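Local structure of PhiRv1 phage protein (Mycobacterium tuberculosis, 6LG3) at residues 5-10 / 42-47; 34-39 / 53-58; 51-54 / 59-62. The protein is a bacterial toxin, apparently EST12, that activates a RACK1-NLRP3-gasdermin D pyroptosis and IL-1 beta immune pathway. One frame throughout, in Å; residues are numbered along the deposited sequence. Where two conformers were deposited one is given.

Interaction 1. Residues 5-10 / 42-47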
loop_
_atom_site.group_PDB
_atom_site.type_symbol
_atom_site.label_atom_id
_atom_site.label_comp_id
_atom_site.label_asym_id
_atom_site.label_seq_id
_atom_site.Cartn_x
_atom_site.Cartn_y
_atom_site.Cartn_z
ATOM N N ASP A 5 -2.182 -7.338 -9.198
ATOM C CA ASP A 5 -2.435 -5.962 -9.616
ATOM C C ASP A 5 -3.011 -5.133 -8.476
ATOM O O ASP A 5 -2.694 -3.943 -8.344
ATOM C CB ASP A 5 -3.363 -5.938 -10.829
ATOM C CG ASP A 5 -2.676 -6.418 -12.085
ATOM O OD1 ASP A 5 -3.360 -6.985 -12.960
ATOM O OD2 ASP A 5 -1.447 -6.209 -12.199
ATOM N N GLU A 6 -3.857 -5.741 -7.645
ATOM C CA GLU A 6 -4.381 -5.020 -6.490
ATOM C C GLU A 6 -3.273 -4.692 -5.495
ATOM O O GLU A 6 -3.239 -3.583 -4.948
ATOM C CB GLU A 6 -5.492 -5.827 -5.820
ATOM C CG GLU A 6 -6.820 -5.780 -6.578
ATOM C CD GLU A 6 -7.834 -6.783 -6.048
ATOM O OE1 GLU A 6 -7.419 -7.788 -5.431
ATOM O OE2 GLU A 6 -9.047 -6.566 -6.244
ATOM N N ARG A 7 -2.355 -5.636 -5.253
ATOM C CA ARG A 7 -1.226 -5.343 -4.365
ATOM C C ARG A 7 -0.350 -4.238 -4.943
ATOM O O ARG A 7 0.103 -3.346 -4.215
ATOM C CB ARG A 7 -0.391 -6.604 -4.112
ATOM C CG ARG A 7 -1.125 -7.723 -3.383
ATOM C CD ARG A 7 -0.228 -8.938 -3.157
ATOM N NE ARG A 7 -1.016 -10.150 -2.942
ATOM C CZ ARG A 7 -1.387 -10.608 -1.749
ATOM N NH1 ARG A 7 -1.040 -9.957 -0.643
ATOM N NH2 ARG A 7 -2.108 -11.719 -1.663
ATOM N N GLN A 8 -0.105 -4.285 -6.257
ATOM C CA GLN A 8 0.689 -3.251 -6.909
ATOM C C GLN A 8 0.050 -1.874 -6.739
ATOM O O GLN A 8 0.739 -0.894 -6.412
ATOM C CB GLN A 8 0.859 -3.608 -8.387
ATOM C CG GLN A 8 1.965 -2.872 -9.102
ATOM C CD GLN A 8 2.282 -3.496 -10.451
ATOM O OE1 GLN A 8 3.072 -4.439 -10.540
ATOM N NE2 GLN A 8 1.658 -2.978 -11.508
ATOM N N LEU A 9 -1.273 -1.787 -6.926
ATOM C CA LEU A 9 -1.957 -0.509 -6.743
ATOM C C LEU A 9 -1.874 -0.033 -5.291
ATOM O O LEU A 9 -1.647 1.158 -5.031
ATOM C CB LEU A 9 -3.409 -0.635 -7.209
ATOM C CG LEU A 9 -4.284 0.611 -7.121
ATOM C CD1 LEU A 9 -3.587 1.813 -7.736
ATOM C CD2 LEU A 9 -5.604 0.328 -7.838
ATOM N N MET A 10 -2.033 -0.946 -4.329
ATOM C CA MET A 10 -1.898 -0.542 -2.931
ATOM C C MET A 10 -0.492 -0.018 -2.642
ATOM O O MET A 10 -0.327 0.952 -1.894
ATOM C CB MET A 10 -2.243 -1.709 -1.998
ATOM C CG MET A 10 -3.738 -2.114 -2.014
ATOM S SD MET A 10 -4.803 -0.876 -1.237
ATOM C CE MET A 10 -4.374 -1.014 0.511
ATOM N N LEU A 42 5.654 -4.987 6.575
ATOM C CA LEU A 42 4.850 -4.446 5.480
ATOM C C LEU A 42 3.769 -5.469 5.177
ATOM O O LEU A 42 4.042 -6.510 4.572
ATOM C CB LEU A 42 5.694 -4.152 4.242
ATOM C CG LEU A 42 4.976 -3.452 3.080
ATOM C CD1 LEU A 42 4.485 -2.077 3.499
ATOM C CD2 LEU A 42 5.895 -3.349 1.882
ATOM N N ILE A 43 2.548 -5.180 5.614
ATOM C CA ILE A 43 1.468 -6.154 5.630
ATOM C C ILE A 43 0.376 -5.628 4.720
ATOM O O ILE A 43 -0.099 -4.501 4.905
ATOM C CB ILE A 43 0.924 -6.385 7.049
ATOM C CG1 ILE A 43 2.037 -6.832 8.005
ATOM C CG2 ILE A 43 -0.228 -7.384 7.018
ATOM C CD1 ILE A 43 2.696 -8.118 7.614
ATOM N N LEU A 44 -0.003 -6.428 3.730
ATOM C CA LEU A 44 -1.167 -6.154 2.899
ATOM C C LEU A 44 -2.261 -7.130 3.300
ATOM O O LEU A 44 -2.020 -8.342 3.359
ATOM C CB LEU A 44 -0.827 -6.286 1.414
ATOM C CG LEU A 44 -0.434 -4.967 0.755
ATOM C CD1 LEU A 44 0.251 -5.194 -0.586
ATOM C CD2 LEU A 44 -1.682 -4.131 0.575
ATOM N N ARG A 45 -3.447 -6.611 3.604
ATOM C CA ARG A 45 -4.540 -7.478 4.023
ATOM C C ARG A 45 -5.858 -6.880 3.558
ATOM O O ARG A 45 -5.927 -5.739 3.099
ATOM C CB ARG A 45 -4.534 -7.695 5.539
ATOM C CG ARG A 45 -4.566 -6.410 6.347
ATOM C CD ARG A 45 -4.620 -6.681 7.847
ATOM N NE ARG A 45 -5.150 -5.530 8.573
ATOM C CZ ARG A 45 -6.446 -5.235 8.653
ATOM N NH1 ARG A 45 -7.348 -6.006 8.055
ATOM N NH2 ARG A 45 -6.844 -4.166 9.328
ATOM N N GLY A 46 -6.908 -7.673 3.652
ATOM C CA GLY A 46 -8.214 -7.225 3.202
ATOM C C GLY A 46 -9.317 -7.884 3.992
ATOM O O GLY A 46 -9.133 -8.956 4.579
ATOM N N ASP A 47 -10.456 -7.221 4.039
ATOM C CA ASP A 47 -11.693 -7.853 4.466
ATOM C C ASP A 47 -12.708 -7.636 3.346
ATOM O O ASP A 47 -12.362 -7.142 2.265
ATOM C CB ASP A 47 -12.152 -7.318 5.830
ATOM C CG ASP A 47 -12.297 -5.805 5.860
ATOM O OD1 ASP A 47 -12.962 -5.236 4.962
ATOM O OD2 ASP A 47 -11.751 -5.185 6.799
#
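Leu44, on the edge strand 42-46, points its side chain at helix 4-22 and ends between Arg7 and Met10, which lie one turn apart on that helix. Leu44 CB lies obliquely to the Arg7 guanidinium, 4.2 Å from Arg7 NH1. Beyond CG the two methyls part company. Leu44 CD1 turns to the aliphatic root of the arginine, 3.9 Å from Arg7 CB, and is about as near to Arg7 CG. From there the arginine chain runs extended to NE, which carries its charged end past the leucine along the more open border of the contact. The other methyl has the more buried place: Leu44 CD2 presses on Met10 CB at 3.6 Å and on Met10 CG at 3.9 Å. The first torsion of Leu44, -94°, lies well away from a staggered value; this rotation swings CG toward the helix, and the second torsion then divides the methyls between the two residues. Here the first helix of the chain is laid against one face of a three-stranded antiparallel sheet, and the contact is wholly apolar in its core. Met10 serves more than this one strand. Its chain bends at both chi2 (-70°) and chi3 (-70°), and this curl brings Met10 CE back to within 4.1 Å of Leu44 CD2, while the same side chain also touches Ala51 and Leu53 on the middle strand and Val61 and Ala63 on the third. On a different side of the helix, Glu6 and Leu9 pack on the C-terminal helix 65-73, Leu9 through Leu68 and His71.

Interaction 2. Residues 34-39 / 53-58; sequences ESFAKD and LEAGGN
The methyl of Ala55 sits over one face of the Phe36 ring in a CH-pi contact, with Ala55 CB 3.8 Å from the ring centroid and 16° off the ring normal. It is shifted somewhat from the middle, so the nearest ring atom is Phe36 CD2, at 3.7 Å from Ala55 CB. Phe36 leaves helix 26-39 toward the strand end with its CG beside the backbone N and opposite the carbonyl carbon (chi1 -74°); the second torsion, -65°, then sets the plane of the ring so that a face is presented to the alanine. The other half of the ring lies by the backbone of Gly56. Phe36 CD1 is 3.7 Å from Gly56 N, an oblique approach, and Phe36 CE1 is 4.0 Å from Gly56 CA. With no side chain on Gly56, the ring can settle this near to the turn. Ala55 to Asn58 form a type I' beta turn, the tight two-residue connection of a beta hairpin, and both Gly56 and Gly57 take the positive phi values that this turn needs. It is closed by a reciprocal pair of backbone bonds, from Ala55 N to Asn58 O (2.8 Å) and from Asn58 N to Ala55 O (3.2 Å). Phe36 and Ala37 also pack on Leu42 at the start of strand 42-46, and a backbone bond joins Gly56 to Thr41, between that strand and helix 26-39. Ala55 in turn touches Leu60 of strand 58-64. The end of the second helix meets the hairpin tip through Phe36, while Leu53 farther down faces helix 4-22.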
loop_
_atom_site.group_PDB
_atom_site.type_symbol
_atom_site.label_atom_id
_atom_site.label_comp_id
_atom_site.label_asym_id
_atom_site.label_seq_id
_atom_site.Cartn_x
_atom_site.Cartn_y
_atom_site.Cartn_z
ATOM N N GLU A 34 10.506 -0.643 1.305
ATOM C CA GLU A 34 11.313 -1.852 1.185
ATOM C C GLU A 34 11.997 -2.196 2.504
ATOM O O GLU A 34 12.157 -3.382 2.833
ATOM C CB GLU A 34 12.340 -1.674 0.065
ATOM C CG GLU A 34 13.330 -2.817 -0.093
ATOM C CD GLU A 34 12.687 -4.094 -0.599
ATOM O OE1 GLU A 34 13.370 -5.141 -0.586
ATOM O OE2 GLU A 34 11.509 -4.052 -1.017
ATOM N N SER A 35 12.393 -1.181 3.282
ATOM C CA SER A 35 12.952 -1.445 4.606
ATOM C C SER A 35 11.925 -2.114 5.517
ATOM O O SER A 35 12.251 -3.057 6.266
ATOM C CB SER A 35 13.452 -0.140 5.227
ATOM O OG SER A 35 14.185 -0.393 6.406
ATOM N N PHE A 36 10.669 -1.646 5.460
ATOM C CA PHE A 36 9.616 -2.319 6.220
ATOM C C PHE A 36 9.404 -3.755 5.743
ATOM O O PHE A 36 9.155 -4.658 6.553
ATOM C CB PHE A 36 8.311 -1.545 6.118
ATOM C CG PHE A 36 8.287 -0.281 6.918
ATOM C CD1 PHE A 36 8.355 -0.319 8.304
ATOM C CD2 PHE A 36 8.154 0.947 6.284
ATOM C CE1 PHE A 36 8.320 0.849 9.042
ATOM C CE2 PHE A 36 8.109 2.120 7.018
ATOM C CZ PHE A 36 8.192 2.067 8.398
ATOM N N ALA A 37 9.463 -3.981 4.427
ATOM C CA ALA A 37 9.298 -5.336 3.912
ATOM C C ALA A 37 10.391 -6.261 4.432
ATOM O O ALA A 37 10.118 -7.400 4.836
ATOM C CB ALA A 37 9.291 -5.320 2.382
ATOM N N LYS A 38 11.638 -5.792 4.420
ATOM C CA LYS A 38 12.733 -6.609 4.929
ATOM C C LYS A 38 12.547 -6.913 6.414
ATOM O O LYS A 38 12.855 -8.023 6.871
ATOM C CB LYS A 38 14.058 -5.895 4.657
ATOM C CG LYS A 38 15.255 -6.409 5.444
ATOM C CD LYS A 38 16.499 -5.605 5.095
ATOM C CE LYS A 38 17.249 -5.233 6.360
ATOM N NZ LYS A 38 17.421 -6.412 7.258
ATOM N N ASP A 39 11.997 -5.959 7.180
ATOM C CA ASP A 39 11.743 -6.272 8.586
ATOM C C ASP A 39 10.511 -7.156 8.790
ATOM O O ASP A 39 10.297 -7.653 9.897
ATOM C CB ASP A 39 11.611 -4.981 9.398
ATOM C CG ASP A 39 11.987 -5.164 10.866
ATOM O OD1 ASP A 39 12.837 -4.388 11.350
ATOM O OD2 ASP A 39 11.428 -6.047 11.551
ATOM N N LEU A 53 -2.897 -1.408 3.708
ATOM C CA LEU A 53 -1.447 -1.552 3.677
ATOM C C LEU A 53 -0.919 -0.916 4.952
ATOM O O LEU A 53 -1.117 0.294 5.182
ATOM C CB LEU A 53 -0.825 -0.906 2.431
ATOM C CG LEU A 53 0.688 -1.106 2.219
ATOM C CD1 LEU A 53 1.028 -1.055 0.734
ATOM C CD2 LEU A 53 1.498 -0.058 2.970
ATOM N N GLU A 54 -0.284 -1.752 5.777
ATOM C CA GLU A 54 0.318 -1.385 7.053
ATOM C C GLU A 54 1.833 -1.428 6.956
ATOM O O GLU A 54 2.399 -2.356 6.365
ATOM C CB GLU A 54 -0.062 -2.347 8.174
ATOM C CG GLU A 54 -1.477 -2.462 8.579
ATOM C CD GLU A 54 -1.604 -3.383 9.786
ATOM O OE1 GLU A 54 -0.550 -3.827 10.302
ATOM O OE2 GLU A 54 -2.740 -3.662 10.218
ATOM N N ALA A 55 2.481 -0.453 7.590
ATOM C CA ALA A 55 3.933 -0.408 7.700
ATOM C C ALA A 55 4.275 -0.194 9.164
ATOM O O ALA A 55 3.851 0.801 9.760
ATOM C CB ALA A 55 4.525 0.706 6.831
ATOM N N GLY A 56 5.017 -1.128 9.747
ATOM C CA GLY A 56 5.399 -0.984 11.145
ATOM C C GLY A 56 4.222 -0.840 12.083
ATOM O O GLY A 56 4.261 -0.011 13.002
ATOM N N GLY A 57 3.151 -1.601 11.848
ATOM C CA GLY A 57 1.986 -1.595 12.710
ATOM C C GLY A 57 1.017 -0.451 12.502
ATOM O O GLY A 57 -0.008 -0.402 13.193
ATOM N N ASN A 58 1.300 0.469 11.583
ATOM C CA ASN A 58 0.415 1.588 11.291
ATOM C C ASN A 58 -0.156 1.456 9.889
ATOM O O ASN A 58 0.566 1.113 8.947
ATOM C CB ASN A 58 1.142 2.924 11.419
ATOM C CG ASN A 58 2.022 2.983 12.643
ATOM O OD1 ASN A 58 1.584 2.640 13.739
ATOM N ND2 ASN A 58 3.268 3.412 12.468
#

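Interaction 3. Residues 51-54 / 59-62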
loop_
_atom_site.group_PDB
_atom_site.type_symbol
_atom_site.label_atom_id
_atom_site.label_comp_id
_atom_site.label_asym_id
_atom_site.label_seq_id
_atom_site.Cartn_x
_atom_site.Cartn_y
_atom_site.Cartn_z
ATOM N N ALA A 51 -9.348 -2.921 1.721
ATOM C CA ALA A 51 -7.967 -3.377 1.714
ATOM C C ALA A 51 -7.129 -2.392 2.519
ATOM O O ALA A 51 -7.441 -1.199 2.582
ATOM C CB ALA A 51 -7.432 -3.484 0.283
ATOM N N TYR A 52 -6.062 -2.902 3.145
ATOM C CA TYR A 52 -5.186 -2.098 3.981
ATOM C C TYR A 52 -3.735 -2.442 3.696
ATOM O O TYR A 52 -3.390 -3.611 3.478
ATOM C CB TYR A 52 -5.445 -2.323 5.473
ATOM C CG TYR A 52 -6.901 -2.421 5.854
ATOM C CD1 TYR A 52 -7.602 -3.607 5.673
ATOM C CD2 TYR A 52 -7.568 -1.342 6.415
ATOM C CE1 TYR A 52 -8.920 -3.712 6.018
ATOM C CE2 TYR A 52 -8.896 -1.441 6.775
ATOM C CZ TYR A 52 -9.567 -2.633 6.571
ATOM O OH TYR A 52 -10.900 -2.759 6.918
ATOM N N LEU A 53 -2.897 -1.408 3.708
ATOM C CA LEU A 53 -1.447 -1.552 3.677
ATOM C C LEU A 53 -0.919 -0.916 4.952
ATOM O O LEU A 53 -1.117 0.294 5.182
ATOM C CB LEU A 53 -0.825 -0.906 2.431
ATOM C CG LEU A 53 0.688 -1.106 2.219
ATOM C CD1 LEU A 53 1.028 -1.055 0.734
ATOM C CD2 LEU A 53 1.498 -0.058 2.970
ATOM N N GLU A 54 -0.284 -1.752 5.777
ATOM C CA GLU A 54 0.318 -1.385 7.053
ATOM C C GLU A 54 1.833 -1.428 6.956
ATOM O O GLU A 54 2.399 -2.356 6.365
ATOM C CB GLU A 54 -0.062 -2.347 8.174
ATOM C CG GLU A 54 -1.477 -2.462 8.579
ATOM C CD GLU A 54 -1.604 -3.383 9.786
ATOM O OE1 GLU A 54 -0.550 -3.827 10.302
ATOM O OE2 GLU A 54 -2.740 -3.662 10.218
ATOM N N VAL A 59 -1.451 1.739 9.760
ATOM C CA VAL A 59 -2.105 1.679 8.457
ATOM C C VAL A 59 -1.699 2.892 7.638
ATOM O O VAL A 59 -2.014 4.036 7.995
ATOM C CB VAL A 59 -3.629 1.605 8.604
ATOM C CG1 VAL A 59 -4.274 1.636 7.210
ATOM C CG2 VAL A 59 -4.034 0.354 9.367
ATOM N N LEU A 60 -0.997 2.653 6.532
ATOM C CA LEU A 60 -0.664 3.720 5.602
ATOM C C LEU A 60 -1.782 3.960 4.598
ATOM O O LEU A 60 -2.036 5.112 4.227
ATOM C CB LEU A 60 0.624 3.391 4.847
ATOM C CG LEU A 60 1.968 3.621 5.539
ATOM C CD1 LEU A 60 3.093 3.244 4.599
ATOM C CD2 LEU A 60 2.122 5.055 5.994
ATOM N N VAL A 61 -2.444 2.893 4.138
ATOM C CA VAL A 61 -3.439 3.004 3.071
ATOM C C VAL A 61 -4.644 2.149 3.422
ATOM O O VAL A 61 -4.495 1.001 3.846
ATOM C CB VAL A 61 -2.881 2.548 1.701
ATOM C CG1 VAL A 61 -3.950 2.673 0.594
ATOM C CG2 VAL A 61 -1.628 3.314 1.332
ATOM N N HIS A 62 -5.842 2.688 3.220
ATOM C CA HIS A 62 -7.009 1.825 3.135
ATOM C C HIS A 62 -7.824 2.225 1.914
ATOM O O HIS A 62 -7.940 3.412 1.589
ATOM C CB HIS A 62 -7.861 1.842 4.413
ATOM C CG HIS A 62 -8.453 3.171 4.749
ATOM N ND1 HIS A 62 -9.666 3.590 4.246
ATOM C CD2 HIS A 62 -8.021 4.159 5.569
ATOM C CE1 HIS A 62 -9.946 4.789 4.724
ATOM N NE2 HIS A 62 -8.965 5.157 5.530
#
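Leu53 and Val61 form the antiparallel hydrogen-bonded pair at the middle of this contact, and their CB atoms stand 4.1 Å apart on the buried side of the sheet. Leu53 N gives a nearly straight bond to Val61 O, 2.9 Å long. The carbonyl of Leu53 answers with more: its O accepts from Leu60 N at 2.7 Å and from Val61 N at 3.1 Å, both donors lying in the carbonyl plane. The shorter of the two is the more bent, with 139° at the hydrogen. Leu60 and Val61 facing one residue make a classic beta bulge in the hairpin of strands 50-55 and 58-64. Leu60 has a near-helical psi of -38°, and the register slips by one residue, so that Glu54 pairs with Val59. The bulge also turns Leu60 beside Leu53, and Leu53 CD2 rests 4.0 Å from Leu60 CD1. Helix 4-22 covers this side through Met10 and Ala14, both in touch with Leu53 and Val61. On the face bearing Tyr52, Glu54, Val59 and His62 the packing is thinner and more open to solvent. Tyr52 CD2 comes 3.8 Å from His62 CB, and the ring meets only that root of the histidine: with CG between the backbone N and the carbonyl carbon (chi1 63°), the imidazole leads away from the partner strand. Glu54 and Val59 touch through their aliphatic parts, Glu54 CG to Val59 CG2 at 3.9 Å. Tyr52 OH is hydrogen-bonded to Asp47 OD2, just past the end of strand 42-46, and Arg45 of that strand makes a cation-pi contact with the tyrosine ring; Glu54 OE2 has a long, weak ion pair with Arg45 NE.

In the fold
All three contacts converge on one antiparallel sheet but differ in depth and in chemistry. Interactions 1 and 3 lie nearer the centre of the chain than interaction 2, which sits out at the hairpin end. Met10 in interaction 1 and the Leu53/Val61 side of interaction 3 are buried, whereas Gly56 in interaction 2 and Val59 and His62 in interaction 3 are exposed. Interaction 3 is built on backbone hydrogen bonds between strands; 1 and 2 pack helices on the sheet without hydrogen bonds between their segments, aliphatic in the first, and in the second a ring against a methyl and the glycine backbone. Interactions 2 and 3 share Leu53 and Glu54, and interaction 1 adjoins both through strand 42-46.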